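Local coordinates for putative ABC transporter amino acid-binding protein (Sinorhizobium meliloti, PDB 2Q88) that binds the compatible solutes ectoine and hydroxyectoine, as the substrate-binding protein of an ABC transporter, at residues A18-E22 with I58-M64; I76-M82 with Y201-A206; I65-Q69 with R86-V90. One frame throughout, in Å; residues are numbered along the deposited sequence.

Contact 1. Residues A18-E22 with I58-M64; sequences AIANE and ISEYGAM. With 4CS ((4S)-2-methyl-1,4,5,6-tetrahydropyrimidine-4-carboxylic acid), chain F.
A18 CB rests against M64 CG where two neighbouring parallel strands end and the chain beyond them lines the ligand pocket, an arrangement familiar from the two-lobed periplasmic binding proteins, to whose family 3 this chain belongs. Strand 14-19 and strand 53-58 end side by side here, I19 and I58 forming the last parallel bridge. I19 O then receives S59 N at 3.1 Å, while I58 CA also points its hydrogen at the same oxygen. The two isoleucines lie on the same face of the sheet, where both touch V28. I19 CG1 sits between its own backbone N and carbonyl carbon (chi1 68°), which swings it across I58 CG1 at 3.8 Å.

A20, just past the strand, packs on Y61 and M64. Its CB lies over one face of the Y61 ring, 3.4 Å from Y61 CZ and offset toward the rim, a CH-pi contact, and it also meets M64 CE at 3.7 Å. The opposite face of that ring carries the ligand: CB of ectoine stands over its centre, so the tyrosine is sandwiched and its plane fixed. N21 adds only a loose touch of its CB on I58 CD1.

E22 reaches back with an extended chain to bind both tyrosine and ligand. Y61 OH donates to E22 OE1 at 2.6 Å, arriving from well above the carboxylate plane; ring and carboxylate are turned 69° apart. The negative charge probably stabilises a positive charge on the ectoine amidine. S176 OG, from the helix after strand 169-173, is a further partner of OE2. The ligand's NAG makes its straighter bond to E22 OE2, at 2.8 Å and 166°, and a weak one to E22 OE1 at 3.0 Å.

Contact 2. Residues I76-M82 with Y201-A206; sequences ITAGLFM and YCDGAA. With 4CS ((4S)-2-methyl-1,4,5,6-tetrahydropyrimidine-4-carboxylic acid), chain F.
F81's torsions (chi1 -63°, chi2 -49°) turn its ring so that one face meets Y201 CB, which lies 3.3 Å from F81 CG. Y201's own chi1, -72°, sends its ring off to the side: the two planes are nearly parallel, yet slid so far that the rings barely overlap, and the F81 face is met by the methylene, in a CH-pi contact, rather than by the other ring. G79 O stands over the centre of the opposite face, so the phenyl ring is clamped from both sides while D203 N lies at its edge. From this loop F81 N donates to ectoine OXT at 2.9 Å, and G79 O comes within 2.8 Å of the ligand's N.

Backbone bonds tie the loop down at both ends. I76 and A206 form an antiparallel hydrogen-bonded pair, I76 N to A206 O being 2.9 Å, and M82 N reaches C202 O at 2.9 Å. Between them a water accepts from A78 N and L80 N and also approaches G204 O. D203 OD2 lies 3.1 Å from G79 CA, while OD1 is hydrogen-bonded to L97 N. The arrangement is consistent with the strands that link the two lobes in periplasmic binding proteins, here beside the ligand pocket.

Contact 3. Residues I65-Q69 with R86-V90; sequences IPGLQ and RCAAV. With 4CS ((4S)-2-methyl-1,4,5,6-tetrahydropyrimidine-4-carboxylic acid), chain F.
I65 lays its two branches on R86 and V90, joining helix 64-69 to helix 84-87 and the residues up to V90 within one lobe of the periplasmic binding protein fold. The side chains of I65 and R86 cross at about a right angle: I65 CD1 lies 3.9 Å from R86 CG, on the aliphatic part of the arginine. The other branch, CG2, is opposite the backbone N and turns to the following residues, meeting A89 CB at 3.9 Å and V90 CG1 at 4.0 Å. I65 thus straddles the turn instead of plugging into one spot.

One helical turn along, L68 also meets V90, again roughly perpendicular. L68 CD2 presses on V90 CG1 at 3.5 Å, tighter than usual for two methyl groups. Around this pair the apolar contacts continue: I76 packs on I65 and L68, and A206 on L68 and V90.

R86 O accepts from both A89 N and V90 N, tightening the turn. C87, its side chain directed away from helix 64-69, is held by its disulfide to C254.

R86 itself leads from the packing to the pocket. With chi2 to chi4 all close to 180° the chain is straight from CG onward, and I65 CD1 packs on its CB and CG while the far end faces the ligand carboxylate. F81 O also takes a bond from NH1, and a weak one runs from NH2 to G132 O, so the guanidinium is held by protein as well as ligand. The two-pronged grip should balance the charge of the carboxylate: R86 NH1 donates to ectoine OXT at 2.8 Å and 164°, and R86 NH2 to ectoine O, in the guanidinium plane, at 2.8 Å and 170°.

How the contacts relate
All three contacts border the same bound ectoine and belong to one compact region, the centres of contacts 1 and 2 and of contacts 2 and 3 being about 11 Å apart and those of contacts 1 and 3 about 13 Å. Contact 1 closes before either of the others opens, and its second segment runs directly into helix 64-69 of contact 3; contacts 2 and 3 interlock, their segments alternating along the chain. The three-stranded parallel sheet links contacts 1 and 2, with A18 O 3.1 Å from T77 N. The loop after strand 14-19 meets amidine NAG, loop 76-82 both amidine N and the carboxylate, and helix 84-87 the carboxylate.

Contact 1. Residues A18-E22 with I58-M64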
loop_
_atom_site.group_PDB
_atom_site.type_symbol
_atom_site.label_atom_id
_atom_site.label_comp_id
_atom_site.label_asym_id
_atom_site.label_seq_id
_atom_site.Cartn_x
_atom_site.Cartn_y
_atom_site.Cartn_z
ATOM N N ALA A 18 -1.442 9.401 -6.301
ATOM C CA ALA A 18 -2.619 8.656 -5.891
ATOM C C ALA A 18 -2.324 7.995 -4.555
ATOM O O ALA A 18 -1.271 7.371 -4.401
ATOM C CB ALA A 18 -2.981 7.626 -6.940
ATOM N N ILE A 19 -3.247 8.162 -3.598
ATOM C CA ILE A 19 -3.157 7.566 -2.257
ATOM C C ILE A 19 -4.495 6.926 -1.859
ATOM O O ILE A 19 -5.495 7.121 -2.541
ATOM C CB ILE A 19 -2.771 8.630 -1.204
ATOM C CG1 ILE A 19 -3.904 9.648 -1.005
ATOM C CG2 ILE A 19 -1.459 9.320 -1.578
ATOM C CD1 ILE A 19 -3.783 10.439 0.298
ATOM N N ALA A 20 -4.523 6.181 -0.749
ATOM C CA ALA A 20 -5.768 5.540 -0.306
ATOM C C ALA A 20 -6.269 5.965 1.070
ATOM O O ALA A 20 -7.395 5.618 1.434
ATOM C CB ALA A 20 -5.641 4.026 -0.363
ATOM N N ASN A 21 -5.451 6.694 1.828
ATOM C CA ASN A 21 -5.762 7.038 3.232
ATOM C C ASN A 21 -5.785 5.795 4.151
ATOM O O ASN A 21 -6.833 5.374 4.635
ATOM C CB ASN A 21 -7.064 7.843 3.345
ATOM C CG ASN A 21 -7.183 8.575 4.669
ATOM O OD1 ASN A 21 -6.198 8.753 5.391
ATOM N ND2 ASN A 21 -8.393 9.006 4.996
ATOM N N GLU A 22 -4.613 5.209 4.359
ATOM C CA GLU A 22 -4.459 3.992 5.164
ATOM C C GLU A 22 -3.172 4.118 5.978
ATOM O O GLU A 22 -2.114 3.658 5.545
ATOM C CB GLU A 22 -4.411 2.750 4.265
ATOM C CG GLU A 22 -4.283 1.428 5.034
ATOM C CD GLU A 22 -4.052 0.231 4.130
ATOM O OE1 GLU A 22 -4.812 0.089 3.148
ATOM O OE2 GLU A 22 -3.122 -0.579 4.409
ATOM N N ILE A 58 -7.400 10.758 -3.407
ATOM C CA ILE A 58 -7.776 9.499 -2.735
ATOM C C ILE A 58 -8.653 8.641 -3.641
ATOM O O ILE A 58 -9.581 9.141 -4.263
ATOM C CB ILE A 58 -8.530 9.776 -1.407
ATOM C CG1 ILE A 58 -7.579 10.344 -0.357
ATOM C CG2 ILE A 58 -9.203 8.500 -0.870
ATOM C CD1 ILE A 58 -8.310 10.836 0.887
ATOM N N SER A 59 -8.346 7.350 -3.696
ATOM C CA SER A 59 -9.181 6.383 -4.374
ATOM C C SER A 59 -8.987 5.030 -3.700
ATOM O O SER A 59 -8.082 4.860 -2.879
ATOM C CB SER A 59 -8.824 6.305 -5.864
ATOM O OG SER A 59 -7.710 5.458 -6.096
ATOM N N GLU A 60 -9.832 4.071 -4.049
ATOM C CA GLU A 60 -9.627 2.695 -3.599
ATOM C C GLU A 60 -8.507 2.123 -4.464
ATOM O O GLU A 60 -8.180 2.709 -5.513
ATOM C CB GLU A 60 -10.947 1.921 -3.671
ATOM C CG GLU A 60 -11.982 2.533 -2.729
ATOM C CD GLU A 60 -13.371 1.946 -2.857
ATOM O OE1 GLU A 60 -14.229 2.560 -3.533
ATOM O OE2 GLU A 60 -13.629 0.876 -2.263
ATOM N N TYR A 61 -7.868 1.044 -4.009
ATOM C CA TYR A 61 -6.639 0.562 -4.647
ATOM C C TYR A 61 -6.854 0.114 -6.086
ATOM O O TYR A 61 -5.981 0.296 -6.927
ATOM C CB TYR A 61 -5.980 -0.553 -3.831
ATOM C CG TYR A 61 -5.386 -0.057 -2.526
ATOM C CD1 TYR A 61 -4.103 0.478 -2.484
ATOM C CD2 TYR A 61 -6.119 -0.102 -1.344
ATOM C CE1 TYR A 61 -3.554 0.939 -1.278
ATOM C CE2 TYR A 61 -5.577 0.368 -0.130
ATOM C CZ TYR A 61 -4.293 0.874 -0.110
ATOM O OH TYR A 61 -3.754 1.354 1.078
ATOM N N GLY A 62 -8.026 -0.449 -6.364
ATOM C CA GLY A 62 -8.336 -0.963 -7.704
ATOM C C GLY A 62 -8.410 0.099 -8.793
ATOM O O GLY A 62 -8.317 -0.211 -9.989
ATOM N N ALA A 63 -8.582 1.356 -8.397
ATOM C CA ALA A 63 -8.656 2.453 -9.366
ATOM C C ALA A 63 -7.299 3.080 -9.718
ATOM O O ALA A 63 -7.211 3.895 -10.640
ATOM C CB ALA A 63 -9.630 3.538 -8.864
ATOM N N MET A 64 -6.247 2.708 -8.995
ATOM C CA MET A 64 -4.980 3.426 -9.086
ATOM C C MET A 64 -4.235 3.226 -10.397
ATOM O O MET A 64 -3.923 4.199 -11.102
ATOM C CB MET A 64 -4.093 3.102 -7.884
ATOM C CG MET A 64 -4.625 3.713 -6.598
ATOM S SD MET A 64 -3.619 3.232 -5.212
ATOM C CE MET A 64 -4.527 3.958 -3.846
HETATM O O 4CS F . -2.816 -4.004 -2.700
HETATM C C 4CS F . -1.989 -3.403 -2.014
HETATM O OXT 4CS F . -0.960 -2.957 -2.535
HETATM C CA 4CS F . -2.219 -3.235 -0.518
HETATM C CB 4CS F . -3.664 -2.940 -0.165
HETATM C CAD 4CS F . -3.812 -2.834 1.356
HETATM N NAG 4CS F . -2.868 -1.810 1.875
HETATM C CAI 4CS F . -1.667 -1.522 1.209
HETATM C CAA 4CS F . -0.712 -0.446 1.755
HETATM N N 4CS F . -1.336 -2.185 0.020
#

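Contact 2. Residues I76-M82 with Y201-A206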
loop_
_atom_site.group_PDB
_atom_site.type_symbol
_atom_site.label_atom_id
_atom_site.label_comp_id
_atom_site.label_asym_id
_atom_site.label_seq_id
_atom_site.Cartn_x
_atom_site.Cartn_y
_atom_site.Cartn_z
ATOM N N ILE A 76 1.775 6.680 -8.398
ATOM C CA ILE A 76 1.003 6.069 -7.307
ATOM C C ILE A 76 1.945 5.967 -6.123
ATOM O O ILE A 76 2.969 5.315 -6.220
ATOM C CB ILE A 76 0.491 4.656 -7.712
ATOM C CG1 ILE A 76 -0.477 4.744 -8.891
ATOM C CG2 ILE A 76 -0.192 3.979 -6.541
ATOM C CD1 ILE A 76 -0.678 3.386 -9.603
ATOM N N THR A 77 1.627 6.620 -5.011
ATOM C CA THR A 77 2.507 6.576 -3.849
ATOM C C THR A 77 1.650 6.212 -2.652
ATOM O O THR A 77 1.283 7.066 -1.847
ATOM C CB THR A 77 3.189 7.938 -3.633
ATOM O OG1 THR A 77 2.181 8.931 -3.482
ATOM C CG2 THR A 77 3.941 8.386 -4.888
ATOM N N ALA A 78 1.338 4.926 -2.536
ATOM C CA ALA A 78 0.227 4.496 -1.701
ATOM C C ALA A 78 0.471 3.188 -0.957
ATOM O O ALA A 78 -0.432 2.680 -0.298
ATOM C CB ALA A 78 -1.041 4.387 -2.556
ATOM N N GLY A 79 1.683 2.649 -1.054
ATOM C CA GLY A 79 1.940 1.307 -0.550
ATOM C C GLY A 79 1.350 0.278 -1.501
ATOM O O GLY A 79 0.876 -0.778 -1.068
ATOM N N LEU A 80 1.366 0.592 -2.794
ATOM C CA LEU A 80 0.877 -0.336 -3.827
ATOM C C LEU A 80 1.942 -1.396 -4.104
ATOM O O LEU A 80 2.876 -1.185 -4.893
ATOM C CB LEU A 80 0.465 0.411 -5.106
ATOM C CG LEU A 80 -0.292 -0.419 -6.155
ATOM C CD1 LEU A 80 -1.748 -0.665 -5.759
ATOM C CD2 LEU A 80 -0.209 0.244 -7.514
ATOM N N PHE A 81 1.807 -2.530 -3.423
ATOM C CA PHE A 81 2.842 -3.548 -3.383
ATOM C C PHE A 81 3.177 -4.099 -4.769
ATOM O O PHE A 81 2.280 -4.284 -5.600
ATOM C CB PHE A 81 2.421 -4.710 -2.477
ATOM C CG PHE A 81 2.217 -4.336 -1.026
ATOM C CD1 PHE A 81 3.172 -3.590 -0.329
ATOM C CD2 PHE A 81 1.103 -4.821 -0.326
ATOM C CE1 PHE A 81 2.986 -3.281 1.031
ATOM C CE2 PHE A 81 0.913 -4.508 1.035
ATOM C CZ PHE A 81 1.858 -3.743 1.700
ATOM N N MET A 82 4.463 -4.363 -5.000
ATOM C CA MET A 82 4.933 -4.895 -6.277
ATOM C C MET A 82 4.548 -6.345 -6.447
ATOM O O MET A 82 4.719 -7.149 -5.533
ATOM C CB MET A 82 6.449 -4.786 -6.392
ATOM C CG MET A 82 6.990 -3.372 -6.289
ATOM S SD MET A 82 8.710 -3.331 -6.874
ATOM C CE MET A 82 9.264 -1.856 -6.050
ATOM N N TYR A 201 5.407 -8.334 1.295
ATOM C CA TYR A 201 5.404 -7.497 0.110
ATOM C C TYR A 201 6.231 -6.247 0.377
ATOM O O TYR A 201 6.415 -5.866 1.533
ATOM C CB TYR A 201 3.978 -7.043 -0.209
ATOM C CG TYR A 201 3.049 -8.095 -0.760
ATOM C CD1 TYR A 201 3.205 -8.580 -2.060
ATOM C CD2 TYR A 201 1.999 -8.589 0.006
ATOM C CE1 TYR A 201 2.350 -9.544 -2.572
ATOM C CE2 TYR A 201 1.130 -9.558 -0.500
ATOM C CZ TYR A 201 1.317 -10.025 -1.791
ATOM O OH TYR A 201 0.480 -10.987 -2.302
ATOM N N CYS A 202 6.722 -5.631 -0.698
ATOM C CA CYS A 202 7.247 -4.263 -0.663
ATOM C C CYS A 202 6.624 -3.444 -1.776
ATOM O O CYS A 202 6.345 -3.958 -2.858
ATOM C CB CYS A 202 8.766 -4.225 -0.854
ATOM S SG CYS A 202 9.759 -5.073 0.383
ATOM N N ASP A 203 6.427 -2.158 -1.522
ATOM C CA ASP A 203 5.949 -1.259 -2.554
ATOM C C ASP A 203 7.092 -0.477 -3.232
ATOM O O ASP A 203 8.270 -0.685 -2.948
ATOM C CB ASP A 203 4.889 -0.302 -1.980
ATOM C CG ASP A 203 5.478 0.990 -1.429
ATOM O OD1 ASP A 203 6.664 1.005 -1.027
ATOM O OD2 ASP A 203 4.826 2.057 -1.376
ATOM N N GLY A 204 6.720 0.384 -4.162
ATOM C CA GLY A 204 7.590 1.441 -4.655
ATOM C C GLY A 204 6.625 2.455 -5.223
ATOM O O GLY A 204 5.427 2.176 -5.306
ATOM N N ALA A 205 7.121 3.621 -5.623
ATOM C CA ALA A 205 6.288 4.536 -6.386
ATOM C C ALA A 205 6.079 3.946 -7.790
ATOM O O ALA A 205 7.012 3.403 -8.368
ATOM C CB ALA A 205 6.937 5.911 -6.463
ATOM N N ALA A 206 4.860 4.032 -8.320
ATOM C CA ALA A 206 4.587 3.533 -9.673
ATOM C C ALA A 206 4.353 4.686 -10.642
ATOM O O ALA A 206 3.583 5.598 -10.344
ATOM C CB ALA A 206 3.391 2.621 -9.673
HETATM O O 4CS F . -2.816 -4.004 -2.700
HETATM C C 4CS F . -1.989 -3.403 -2.014
HETATM O OXT 4CS F . -0.960 -2.957 -2.535
HETATM C CA 4CS F . -2.219 -3.235 -0.518
HETATM C CB 4CS F . -3.664 -2.940 -0.165
HETATM C CAD 4CS F . -3.812 -2.834 1.356
HETATM N NAG 4CS F . -2.868 -1.810 1.875
HETATM C CAI 4CS F . -1.667 -1.522 1.209
HETATM C CAA 4CS F . -0.712 -0.446 1.755
HETATM N N 4CS F . -1.336 -2.185 0.020
HETATM O O HOH W 1 2.833 2.893 -3.978
HETATM O O HOH W 2 6.311 -7.177 -3.256
#

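Contact 3. Residues I65-Q69 with R86-V90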
loop_
_atom_site.group_PDB
_atom_site.type_symbol
_atom_site.label_atom_id
_atom_site.label_comp_id
_atom_site.label_asym_id
_atom_site.label_seq_id
_atom_site.Cartn_x
_atom_site.Cartn_y
_atom_site.Cartn_z
ATOM N N ILE A 65 -3.944 1.973 -10.718
ATOM C CA ILE A 65 -3.265 1.674 -11.988
ATOM C C ILE A 65 -4.058 2.195 -13.202
ATOM O O ILE A 65 -3.469 2.861 -14.063
ATOM C CB ILE A 65 -2.858 0.175 -12.083
ATOM C CG1 ILE A 65 -1.796 -0.128 -11.007
ATOM C CG2 ILE A 65 -2.329 -0.157 -13.483
ATOM C CD1 ILE A 65 -1.360 -1.597 -10.899
ATOM N N PRO A 66 -5.364 1.905 -13.297
ATOM C CA PRO A 66 -6.183 2.479 -14.364
ATOM C C PRO A 66 -6.040 3.998 -14.539
ATOM O O PRO A 66 -5.882 4.463 -15.664
ATOM C CB PRO A 66 -7.609 2.100 -13.946
ATOM C CG PRO A 66 -7.437 0.785 -13.238
ATOM C CD PRO A 66 -6.147 0.956 -12.471
ATOM N N GLY A 67 -6.109 4.758 -13.445
ATOM C CA GLY A 67 -5.986 6.219 -13.501
ATOM C C GLY A 67 -4.589 6.671 -13.905
ATOM O O GLY A 67 -4.424 7.671 -14.609
ATOM N N LEU A 68 -3.584 5.928 -13.457
ATOM C CA LEU A 68 -2.199 6.188 -13.833
ATOM C C LEU A 68 -2.016 5.977 -15.343
ATOM O O LEU A 68 -1.512 6.854 -16.047
ATOM C CB LEU A 68 -1.252 5.285 -13.025
ATOM C CG LEU A 68 0.249 5.482 -13.244
ATOM C CD1 LEU A 68 0.715 6.822 -12.718
ATOM C CD2 LEU A 68 1.050 4.336 -12.631
ATOM N N GLN A 69 -2.469 4.831 -15.834
ATOM C CA GLN A 69 -2.415 4.527 -17.267
ATOM C C GLN A 69 -3.206 5.529 -18.107
ATOM O O GLN A 69 -2.806 5.853 -19.230
ATOM C CB GLN A 69 -2.887 3.093 -17.526
ATOM C CG GLN A 69 -1.967 2.038 -16.894
ATOM C CD GLN A 69 -2.392 0.598 -17.179
ATOM O OE1 GLN A 69 -1.542 -0.270 -17.397
ATOM N NE2 GLN A 69 -3.688 0.341 -17.164
ATOM N N ARG A 86 1.289 -6.332 -11.643
ATOM C CA ARG A 86 1.353 -4.886 -11.517
ATOM C C ARG A 86 2.606 -4.349 -12.188
ATOM O O ARG A 86 2.564 -3.311 -12.830
ATOM C CB ARG A 86 1.343 -4.473 -10.049
ATOM C CG ARG A 86 0.075 -4.840 -9.299
ATOM C CD ARG A 86 0.129 -4.417 -7.828
ATOM N NE ARG A 86 -1.146 -4.643 -7.160
ATOM C CZ ARG A 86 -1.381 -4.399 -5.879
ATOM N NH1 ARG A 86 -0.416 -3.933 -5.089
ATOM N NH2 ARG A 86 -2.596 -4.627 -5.379
ATOM N N CYS A 87 3.715 -5.068 -12.021
ATOM C CA CYS A 87 4.993 -4.705 -12.634
ATOM C C CYS A 87 4.911 -4.622 -14.160
ATOM O O CYS A 87 5.610 -3.817 -14.775
ATOM C CB CYS A 87 6.085 -5.687 -12.200
ATOM S SG CYS A 87 6.412 -5.580 -10.425
ATOM N N ALA A 88 4.036 -5.427 -14.753
ATOM C CA ALA A 88 3.815 -5.417 -16.199
ATOM C C ALA A 88 3.034 -4.193 -16.686
ATOM O O ALA A 88 3.093 -3.856 -17.865
ATOM C CB ALA A 88 3.107 -6.691 -16.623
ATOM N N ALA A 89 2.306 -3.539 -15.777
ATOM C CA ALA A 89 1.381 -2.447 -16.121
ATOM C C ALA A 89 1.955 -1.059 -15.852
ATOM O O ALA A 89 1.513 -0.079 -16.448
ATOM C CB ALA A 89 0.063 -2.612 -15.365
ATOM N N VAL A 90 2.923 -0.984 -14.938
ATOM C CA VAL A 90 3.517 0.287 -14.507
ATOM C C VAL A 90 5.043 0.214 -14.444
ATOM O O VAL A 90 5.617 -0.875 -14.441
ATOM C CB VAL A 90 2.992 0.708 -13.105
ATOM C CG1 VAL A 90 1.496 0.902 -13.133
ATOM C CG2 VAL A 90 3.364 -0.329 -12.054
HETATM O O 4CS F . -2.816 -4.004 -2.700
HETATM C C 4CS F . -1.989 -3.403 -2.014
HETATM O OXT 4CS F . -0.960 -2.957 -2.535
HETATM C CA 4CS F . -2.219 -3.235 -0.518
HETATM C CB 4CS F . -3.664 -2.940 -0.165
HETATM C CAD 4CS F . -3.812 -2.834 1.356
HETATM N NAG 4CS F . -2.868 -1.810 1.875
HETATM C CAI 4CS F . -1.667 -1.522 1.209
HETATM C CAA 4CS F . -0.712 -0.446 1.755
HETATM N N 4CS F . -1.336 -2.185 0.020
#